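Local coordinates for protein separin (Saccharomyces cerevisiae, PDB 5U1T) that cleaves the Mcd1/Scc1 subunit of cohesin as a caspase-like cysteine protease at the onset of anaphase, and is inactivated by securin during most of the cell cycle, at residues Y614-N619 with E828-R834; F796-I800 with Y815-L819; L839-Y843 with Q852-L856. All blocks are in the same frame, centred on the assembly; numbering follows the deposited sequence.

Interaction 1. Residues Y614-N619 with E828-R834; sequences YLNFNN and EPIIVYR
Phe617 and Ile830 carry the apolar part of this contact, their side chains running past each other in opposite directions where the end of helix 602-617 meets the first turn of helix 829-845. With CG anti to the backbone N (chi1 170°), Phe617 carries its ring out to both isoleucines. The CG2 methyl of Ile830 approaches the Phe617 ring obliquely, 3.4 Å from CE1. The side chain of Ile831 crosses the phenyl group at about a right angle and brings its CG1 to 3.6 Å from Phe617 CZ. Glu828 contributes its CB, which sits at the ring edge, near the plane, 4.1 Å from Phe617 CZ.

No hydrogen bond joins the two segments. Asn619 ND2 lies 3.3 Å from Arg834 NH2, but both are donors, so this is mere proximity of an amide and a guanidinium whose planes are only 17° apart. The polar ends look elsewhere: Arg834 NE bonds to Ser874 OG, and Tyr614 OH to Leu574 O. Asn619 ND2 also lies 3.5 Å from Ile830 CD1.

Backbone bonds define the two helix ends. Asn619, with positive phi, is the C-prime residue of a Schellman motif, its N bonded to Asn616 O at 3.1 Å. Glu828 is the N-cap of the other helix, and its O takes bonds from both Ile831 N and Val832 N.

Leu786 and Lys790 of helix 782-805 pack on Phe617, Leu578 of helix 578-590 touches Tyr614, and Ser874 of helix 872-881 touches Ile830, so the junction is buried among three further helices.

Interaction 2. Residues F796-I800 with Y815-L819; sequences FFQLI and YSKEL
Phe796 faces Leu819 and Ile800 faces Tyr815, with CA-CA distances of 6.7 Å and 6.5 Å, across two nearly antiparallel helical segments whose axes approach to 10.0 Å at an angle of 165°.

The Phe796 ring leans on the backbone and first side-chain carbons of the opposing helix. Its CE1 meets Glu818 CB at 3.7 Å, and its CD1 lies 3.9 Å from Leu819 CB, while Leu819 CA stands over one ring face, displaced toward the rim. Phe796 CE1 also meets the Tyr815 ring obliquely, next to CD1. Replacing Phe796 by an alanine would probably open a gap beside Leu819 CB and Glu818 CB and leave the Tyr815 ring without one of its supports.

Tyr815 is gripped from the facing helix by two aliphatic residues. Leu799 places CD1 over the ring face in a CH-pi contact, 4.2 Å from the Tyr815 ring centroid and 23° off the normal. Ile800 slides past in the opposite direction, its CG1 reaching Tyr815 CB at 3.6 Å. With CG1 opposite the carbonyl carbon (chi1 -62°) and CD1 extended beyond it, Ile800 also lays its terminal methyl against the backbone of Ser816. On the other flank Leu819 CD2 comes to the edge of the Phe797 ring, 4.1 Å from CE1.

The polar ends find their partners outside the two segments: Tyr815 OH bonds to an acidic side chain of another protein chain, and Glu818 OE1 forms a salt bridge with Arg821. Helices 782-805 and 809-825, consecutive and joined by a short connection, thus form an antiparallel helical hairpin of the alpha-helical region, one edge of which meets the other protein.

Interaction 3. Residues L839-Y843 with Q852-L856; sequences LHRYY and QNITL
His840 reaches across to Gln852, Thr855 and Leu856 in an antiparallel helical hairpin made by the consecutive helices 829-845 and 849-863. The segment axes come within 8.6 Å at 162°, and no hydrogen bond links them.

The imidazole leaves its helix with CG opposite the backbone N (chi1 169°), which lays the ring against the partner helix. Its CB starts beside the hydroxyl of Thr855, 3.5 Å from OG1. The next atom, CG, still borders that hydroxyl, which lies near the ring plane at the edge and is itself bonded to Leu851 O. Farther out, CD2 meets the backbone: Gln852 O lies at the ring edge, 3.1 Å from His840 CD2, while also accepting the helical bond from Leu856 N. At the tip, NE2 approaches Leu856 CB at 3.6 Å and has Gln852 CG close by. Leu856 runs alongside the histidine, pointing the same way, and sets its CD1 over one face, 4.3 Å from the His840 ring centroid and 22° off the normal, as a CH-pi contact. Asp881 of helix 872-881 touches both His840 and Leu856, extending the packing beyond the pair.

One turn on, the hairpin draws closer, and Tyr843 takes over. Thr855 crosses its side chain at about a right angle and offers a methyl to the edge of the ring, with CG2 at 3.7 Å from Tyr843 CE2. Where the backbones are nearest, the two side chains meet at their first carbons, Tyr843 CB lying 3.9 Å from Gln852 CB.

In the fold
The contacts lie within about 19 Å of one another, centre to centre, in the alpha-helical part of the chain, away from Cys1497, the probable catalytic cysteine. Interactions 1 and 3 share helix 829-845, at its first and later turns; the same helix packs on interaction 2. Along the chain, interaction 2 is nested within the long, mostly helical span closed by interaction 1, and interaction 3 follows as the next hairpin. Interactions 2 and 3, whose centres are about 14 Å apart, touch where Leu819 CD2 packs 4.0 Å from Leu839 CG; interactions 1 and 2 meet at Arg834 and Phe797. Consecutive hairpins stack side by side, while interaction 1 brings in helix 602-617, about 200 residues earlier.

Interaction 1. Residues Y614-N619 with E828-R834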
loop_
_atom_site.group_PDB
_atom_site.type_symbol
_atom_site.label_atom_id
_atom_site.label_comp_id
_atom_site.label_asym_id
_atom_site.label_seq_id
_atom_site.Cartn_x
_atom_site.Cartn_y
_atom_site.Cartn_z
ATOM N N TYR A 614 4.116 -10.805 2.488
ATOM C CA TYR A 614 4.498 -10.394 3.836
ATOM C C TYR A 614 6.009 -10.196 3.934
ATOM O O TYR A 614 6.473 -9.413 4.755
ATOM C CB TYR A 614 4.037 -11.405 4.877
ATOM C CG TYR A 614 3.875 -10.881 6.286
ATOM C CD1 TYR A 614 3.102 -9.757 6.548
ATOM C CD2 TYR A 614 4.455 -11.539 7.362
ATOM C CE1 TYR A 614 2.916 -9.293 7.839
ATOM C CE2 TYR A 614 4.273 -11.085 8.662
ATOM C CZ TYR A 614 3.505 -9.955 8.889
ATOM O OH TYR A 614 3.316 -9.481 10.165
ATOM N N LEU A 615 6.770 -10.921 3.120
ATOM C CA LEU A 615 8.202 -10.695 3.047
ATOM C C LEU A 615 8.475 -9.283 2.505
ATOM O O LEU A 615 9.220 -8.491 3.084
ATOM C CB LEU A 615 8.884 -11.736 2.154
ATOM C CG LEU A 615 9.112 -13.142 2.703
ATOM C CD1 LEU A 615 9.751 -13.979 1.619
ATOM C CD2 LEU A 615 9.958 -13.152 3.963
ATOM N N ASN A 616 7.848 -8.989 1.378
ATOM C CA ASN A 616 7.968 -7.707 0.726
ATOM C C ASN A 616 7.534 -6.522 1.592
ATOM O O ASN A 616 8.189 -5.491 1.625
ATOM C CB ASN A 616 7.150 -7.744 -0.548
ATOM C CG ASN A 616 7.006 -6.401 -1.174
ATOM O OD1 ASN A 616 6.239 -5.552 -0.699
ATOM N ND2 ASN A 616 7.719 -6.197 -2.271
ATOM N N PHE A 617 6.422 -6.665 2.288
ATOM C CA PHE A 617 5.935 -5.608 3.152
ATOM C C PHE A 617 6.878 -5.382 4.339
ATOM O O PHE A 617 6.892 -4.298 4.919
ATOM C CB PHE A 617 4.518 -5.955 3.602
ATOM C CG PHE A 617 3.958 -5.077 4.694
ATOM C CD1 PHE A 617 4.141 -5.407 6.037
ATOM C CD2 PHE A 617 3.185 -3.979 4.383
ATOM C CE1 PHE A 617 3.596 -4.635 7.042
ATOM C CE2 PHE A 617 2.635 -3.205 5.384
ATOM C CZ PHE A 617 2.854 -3.527 6.722
ATOM N N ASN A 618 7.670 -6.392 4.693
ATOM C CA ASN A 618 8.625 -6.244 5.791
ATOM C C ASN A 618 10.050 -6.056 5.296
ATOM O O ASN A 618 10.993 -6.034 6.091
ATOM C CB ASN A 618 8.563 -7.435 6.736
ATOM C CG ASN A 618 7.399 -7.346 7.686
ATOM O OD1 ASN A 618 6.493 -8.187 7.666
ATOM N ND2 ASN A 618 7.398 -6.314 8.522
ATOM N N ASN A 619 10.177 -5.904 3.980
ATOM C CA ASN A 619 11.446 -5.657 3.318
ATOM C C ASN A 619 12.453 -6.768 3.647
ATOM O O ASN A 619 13.583 -6.511 4.015
ATOM C CB ASN A 619 12.007 -4.268 3.696
ATOM C CG ASN A 619 10.955 -3.143 3.597
ATOM O OD1 ASN A 619 10.532 -2.757 2.499
ATOM N ND2 ASN A 619 10.545 -2.607 4.752
ATOM N N GLU A 828 1.338 -2.234 12.973
ATOM C CA GLU A 828 2.362 -2.902 12.159
ATOM C C GLU A 828 3.730 -2.299 12.409
ATOM O O GLU A 828 3.986 -1.181 12.065
ATOM C CB GLU A 828 2.010 -2.893 10.684
ATOM C CG GLU A 828 0.665 -3.505 10.353
ATOM C CD GLU A 828 0.541 -4.948 10.743
ATOM O OE1 GLU A 828 1.455 -5.722 10.470
ATOM O OE2 GLU A 828 -0.478 -5.317 11.330
ATOM N N PRO A 829 4.637 -3.089 12.944
ATOM C CA PRO A 829 5.949 -2.593 13.380
ATOM C C PRO A 829 6.791 -1.953 12.272
ATOM O O PRO A 829 7.413 -0.916 12.503
ATOM C CB PRO A 829 6.631 -3.853 13.919
ATOM C CG PRO A 829 5.499 -4.676 14.410
ATOM C CD PRO A 829 4.415 -4.477 13.374
ATOM N N ILE A 830 6.796 -2.512 11.080
ATOM C CA ILE A 830 7.572 -1.918 10.016
ATOM C C ILE A 830 7.024 -0.583 9.601
ATOM O O ILE A 830 7.735 0.252 9.119
ATOM C CB ILE A 830 7.633 -2.821 8.793
ATOM C CG1 ILE A 830 8.588 -2.260 7.770
ATOM C CG2 ILE A 830 6.281 -2.924 8.153
ATOM C CD1 ILE A 830 10.021 -2.415 8.159
ATOM N N ILE A 831 5.743 -0.387 9.781
ATOM C CA ILE A 831 5.155 0.894 9.425
ATOM C C ILE A 831 5.372 1.896 10.550
ATOM O O ILE A 831 5.752 3.031 10.308
ATOM C CB ILE A 831 3.660 0.775 9.117
ATOM C CG1 ILE A 831 3.432 -0.198 7.960
ATOM C CG2 ILE A 831 3.101 2.134 8.737
ATOM C CD1 ILE A 831 3.982 0.278 6.623
ATOM N N VAL A 832 5.141 1.459 11.779
ATOM C CA VAL A 832 5.381 2.287 12.942
ATOM C C VAL A 832 6.843 2.725 12.994
ATOM O O VAL A 832 7.130 3.909 13.199
ATOM C CB VAL A 832 4.984 1.549 14.229
ATOM C CG1 VAL A 832 5.404 2.320 15.459
ATOM C CG2 VAL A 832 3.487 1.326 14.241
ATOM N N TYR A 833 7.769 1.794 12.780
ATOM C CA TYR A 833 9.179 2.160 12.784
ATOM C C TYR A 833 9.492 3.201 11.710
ATOM O O TYR A 833 10.026 4.257 12.021
ATOM C CB TYR A 833 10.110 0.960 12.578
ATOM C CG TYR A 833 11.533 1.463 12.476
ATOM C CD1 TYR A 833 12.148 2.045 13.583
ATOM C CD2 TYR A 833 12.225 1.456 11.265
ATOM C CE1 TYR A 833 13.414 2.566 13.505
ATOM C CE2 TYR A 833 13.498 1.983 11.178
ATOM C CZ TYR A 833 14.087 2.537 12.304
ATOM O OH TYR A 833 15.359 3.068 12.250
ATOM N N ARG A 834 9.175 2.895 10.457
ATOM C CA ARG A 834 9.510 3.780 9.353
ATOM C C ARG A 834 8.951 5.178 9.553
ATOM O O ARG A 834 9.626 6.171 9.229
ATOM C CB ARG A 834 9.006 3.226 8.022
ATOM C CG ARG A 834 9.751 2.039 7.509
ATOM C CD ARG A 834 11.236 2.288 7.451
ATOM N NE ARG A 834 11.928 1.081 7.029
ATOM C CZ ARG A 834 12.209 0.783 5.762
ATOM N NH1 ARG A 834 11.872 1.624 4.796
ATOM N NH2 ARG A 834 12.837 -0.353 5.459
#

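Interaction 2. Residues F796-I800 with Y815-L819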
loop_
_atom_site.group_PDB
_atom_site.type_symbol
_atom_site.label_atom_id
_atom_site.label_comp_id
_atom_site.label_asym_id
_atom_site.label_seq_id
_atom_site.Cartn_x
_atom_site.Cartn_y
_atom_site.Cartn_z
ATOM N N PHE A 796 2.099 10.387 2.879
ATOM C CA PHE A 796 2.493 11.356 3.912
ATOM C C PHE A 796 3.988 11.735 3.850
ATOM O O PHE A 796 4.321 12.911 3.831
ATOM C CB PHE A 796 2.158 10.843 5.312
ATOM C CG PHE A 796 0.736 11.109 5.722
ATOM C CD1 PHE A 796 0.351 12.378 6.151
ATOM C CD2 PHE A 796 -0.222 10.098 5.655
ATOM C CE1 PHE A 796 -0.964 12.641 6.517
ATOM C CE2 PHE A 796 -1.535 10.348 6.017
ATOM C CZ PHE A 796 -1.911 11.622 6.454
ATOM N N PHE A 797 4.872 10.743 3.824
ATOM C CA PHE A 797 6.282 10.978 3.571
ATOM C C PHE A 797 6.479 11.919 2.357
ATOM O O PHE A 797 7.157 12.940 2.449
ATOM C CB PHE A 797 7.025 9.657 3.331
ATOM C CG PHE A 797 6.953 8.681 4.482
ATOM C CD1 PHE A 797 6.535 9.079 5.745
ATOM C CD2 PHE A 797 7.311 7.346 4.294
ATOM C CE1 PHE A 797 6.469 8.150 6.803
ATOM C CE2 PHE A 797 7.253 6.423 5.336
ATOM C CZ PHE A 797 6.839 6.825 6.595
ATOM N N GLN A 798 5.859 11.589 1.234
ATOM C CA GLN A 798 6.043 12.377 0.032
ATOM C C GLN A 798 5.581 13.831 0.194
ATOM O O GLN A 798 6.293 14.750 -0.199
ATOM C CB GLN A 798 5.308 11.734 -1.144
ATOM C CG GLN A 798 5.914 12.063 -2.498
ATOM C CD GLN A 798 7.437 11.997 -2.473
ATOM O OE1 GLN A 798 8.037 10.925 -2.327
ATOM N NE2 GLN A 798 8.072 13.162 -2.577
ATOM N N LEU A 799 4.390 14.035 0.754
ATOM C CA LEU A 799 3.835 15.372 0.905
ATOM C C LEU A 799 4.715 16.219 1.819
ATOM O O LEU A 799 5.032 17.372 1.494
ATOM C CB LEU A 799 2.413 15.325 1.455
ATOM C CG LEU A 799 1.253 15.287 0.464
ATOM C CD1 LEU A 799 -0.007 14.815 1.177
ATOM C CD2 LEU A 799 1.002 16.628 -0.181
ATOM N N ILE A 800 5.112 15.642 2.954
ATOM C CA ILE A 800 6.006 16.322 3.876
ATOM C C ILE A 800 7.333 16.654 3.193
ATOM O O ILE A 800 7.796 17.776 3.272
ATOM C CB ILE A 800 6.239 15.488 5.144
ATOM C CG1 ILE A 800 4.901 15.288 5.882
ATOM C CG2 ILE A 800 7.259 16.162 6.032
ATOM C CD1 ILE A 800 4.964 14.495 7.193
ATOM N N TYR A 815 0.816 18.092 8.287
ATOM C CA TYR A 815 0.894 16.728 7.818
ATOM C C TYR A 815 1.558 15.832 8.844
ATOM O O TYR A 815 1.086 14.733 9.109
ATOM C CB TYR A 815 1.623 16.699 6.488
ATOM C CG TYR A 815 0.711 17.123 5.383
ATOM C CD1 TYR A 815 -0.520 16.520 5.229
ATOM C CD2 TYR A 815 1.046 18.152 4.515
ATOM C CE1 TYR A 815 -1.378 16.898 4.226
ATOM C CE2 TYR A 815 0.182 18.545 3.501
ATOM C CZ TYR A 815 -1.031 17.909 3.370
ATOM O OH TYR A 815 -1.913 18.269 2.378
ATOM N N SER A 816 2.634 16.326 9.441
ATOM C CA SER A 816 3.376 15.536 10.410
ATOM C C SER A 816 2.472 15.238 11.590
ATOM O O SER A 816 2.511 14.146 12.153
ATOM C CB SER A 816 4.665 16.248 10.862
ATOM O OG SER A 816 4.416 17.229 11.851
ATOM N N LYS A 817 1.634 16.201 11.943
ATOM C CA LYS A 817 0.635 15.970 12.972
ATOM C C LYS A 817 -0.418 14.921 12.562
ATOM O O LYS A 817 -0.796 14.074 13.363
ATOM C CB LYS A 817 -0.034 17.285 13.341
ATOM C CG LYS A 817 0.805 18.135 14.270
ATOM C CD LYS A 817 0.362 19.585 14.248
ATOM C CE LYS A 817 1.337 20.470 15.021
ATOM N NZ LYS A 817 0.898 21.910 15.043
ATOM N N GLU A 818 -0.885 14.968 11.323
ATOM C CA GLU A 818 -1.857 13.989 10.882
ATOM C C GLU A 818 -1.227 12.611 10.889
ATOM O O GLU A 818 -1.841 11.647 11.323
ATOM C CB GLU A 818 -2.392 14.326 9.492
ATOM C CG GLU A 818 -3.452 15.413 9.487
ATOM C CD GLU A 818 -4.700 14.988 10.241
ATOM O OE1 GLU A 818 -5.282 13.931 9.880
ATOM O OE2 GLU A 818 -5.096 15.693 11.204
ATOM N N LEU A 819 0.011 12.514 10.428
ATOM C CA LEU A 819 0.669 11.217 10.318
ATOM C C LEU A 819 0.909 10.640 11.697
ATOM O O LEU A 819 0.646 9.464 11.948
ATOM C CB LEU A 819 1.989 11.342 9.551
ATOM C CG LEU A 819 3.095 10.324 9.834
ATOM C CD1 LEU A 819 2.671 8.959 9.391
ATOM C CD2 LEU A 819 4.353 10.734 9.117
#

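Interaction 3. Residues L839-Y843 with Q852-L856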
loop_
_atom_site.group_PDB
_atom_site.type_symbol
_atom_site.label_atom_id
_atom_site.label_comp_id
_atom_site.label_asym_id
_atom_site.label_seq_id
_atom_site.Cartn_x
_atom_site.Cartn_y
_atom_site.Cartn_z
ATOM N N LEU A 839 9.615 10.930 11.036
ATOM C CA LEU A 839 9.246 12.058 11.865
ATOM C C LEU A 839 10.472 12.569 12.624
ATOM O O LEU A 839 10.647 13.778 12.843
ATOM C CB LEU A 839 8.121 11.678 12.831
ATOM C CG LEU A 839 6.732 11.660 12.187
ATOM C CD1 LEU A 839 5.712 11.164 13.151
ATOM C CD2 LEU A 839 6.338 13.041 11.714
ATOM N N HIS A 840 11.345 11.643 12.988
ATOM C CA HIS A 840 12.520 12.022 13.728
ATOM C C HIS A 840 13.412 12.917 12.869
ATOM O O HIS A 840 13.880 13.951 13.341
ATOM C CB HIS A 840 13.280 10.805 14.192
ATOM C CG HIS A 840 14.630 11.128 14.729
ATOM N ND1 HIS A 840 15.778 11.024 13.968
ATOM C CD2 HIS A 840 15.021 11.582 15.942
ATOM C CE1 HIS A 840 16.817 11.376 14.700
ATOM N NE2 HIS A 840 16.385 11.720 15.901
ATOM N N ARG A 841 13.645 12.523 11.618
ATOM C CA ARG A 841 14.386 13.366 10.686
ATOM C C ARG A 841 13.684 14.720 10.547
ATOM O O ARG A 841 14.325 15.767 10.471
ATOM C CB ARG A 841 14.525 12.698 9.315
ATOM C CG ARG A 841 15.106 13.602 8.213
ATOM C CD ARG A 841 15.121 12.880 6.847
ATOM N NE ARG A 841 15.324 13.752 5.684
ATOM C CZ ARG A 841 16.514 14.163 5.231
ATOM N NH1 ARG A 841 16.573 14.955 4.163
ATOM N NH2 ARG A 841 17.650 13.803 5.844
ATOM N N TYR A 842 12.360 14.699 10.529
ATOM C CA TYR A 842 11.627 15.931 10.344
ATOM C C TYR A 842 11.832 16.861 11.544
ATOM O O TYR A 842 11.941 18.066 11.381
ATOM C CB TYR A 842 10.137 15.652 10.124
ATOM C CG TYR A 842 9.307 16.903 10.214
ATOM C CD1 TYR A 842 9.375 17.867 9.215
ATOM C CD2 TYR A 842 8.487 17.143 11.315
ATOM C CE1 TYR A 842 8.639 19.017 9.297
ATOM C CE2 TYR A 842 7.754 18.287 11.404
ATOM C CZ TYR A 842 7.834 19.222 10.389
ATOM O OH TYR A 842 7.104 20.374 10.460
ATOM N N TYR A 843 11.892 16.292 12.742
ATOM C CA TYR A 843 12.046 17.094 13.950
ATOM C C TYR A 843 13.454 17.629 14.026
ATOM O O TYR A 843 13.699 18.663 14.640
ATOM C CB TYR A 843 11.681 16.281 15.201
ATOM C CG TYR A 843 10.191 16.075 15.287
ATOM C CD1 TYR A 843 9.321 17.084 14.878
ATOM C CD2 TYR A 843 9.639 14.881 15.735
ATOM C CE1 TYR A 843 7.956 16.926 14.928
ATOM C CE2 TYR A 843 8.254 14.715 15.790
ATOM C CZ TYR A 843 7.426 15.745 15.382
ATOM O OH TYR A 843 6.056 15.613 15.408
ATOM N N GLN A 852 12.300 15.620 18.843
ATOM C CA GLN A 852 13.440 14.931 18.253
ATOM C C GLN A 852 14.010 13.828 19.169
ATOM O O GLN A 852 14.313 12.717 18.722
ATOM C CB GLN A 852 14.506 15.968 17.927
ATOM C CG GLN A 852 15.633 15.473 17.121
ATOM C CD GLN A 852 16.708 16.527 16.982
ATOM O OE1 GLN A 852 17.899 16.206 16.903
ATOM N NE2 GLN A 852 16.294 17.799 16.939
ATOM N N ASN A 853 14.156 14.152 20.452
ATOM C CA ASN A 853 14.573 13.177 21.458
ATOM C C ASN A 853 13.535 12.104 21.693
ATOM O O ASN A 853 13.859 10.927 21.758
ATOM C CB ASN A 853 14.868 13.870 22.786
ATOM C CG ASN A 853 16.044 14.793 22.690
ATOM O OD1 ASN A 853 16.968 14.558 21.896
ATOM N ND2 ASN A 853 16.019 15.871 23.483
ATOM N N ILE A 854 12.286 12.529 21.851
ATOM C CA ILE A 854 11.205 11.606 22.112
ATOM C C ILE A 854 11.023 10.633 20.955
ATOM O O ILE A 854 10.809 9.445 21.192
ATOM C CB ILE A 854 9.882 12.346 22.378
ATOM C CG1 ILE A 854 9.855 12.871 23.821
ATOM C CG2 ILE A 854 8.695 11.433 22.102
ATOM C CD1 ILE A 854 8.761 13.899 24.086
ATOM N N THR A 855 11.119 11.102 19.712
ATOM C CA THR A 855 10.827 10.189 18.612
ATOM C C THR A 855 12.041 9.354 18.233
ATOM O O THR A 855 11.895 8.314 17.587
ATOM C CB THR A 855 10.307 10.903 17.363
ATOM O OG1 THR A 855 11.303 11.798 16.884
ATOM C CG2 THR A 855 9.043 11.678 17.670
ATOM N N LEU A 856 13.232 9.776 18.640
ATOM C CA LEU A 856 14.401 8.908 18.497
ATOM C C LEU A 856 14.281 7.728 19.467
ATOM O O LEU A 856 14.603 6.594 19.114
ATOM C CB LEU A 856 15.708 9.663 18.744
ATOM C CG LEU A 856 16.963 8.778 18.732
ATOM C CD1 LEU A 856 17.176 8.092 17.385
ATOM C CD2 LEU A 856 18.180 9.574 19.108
#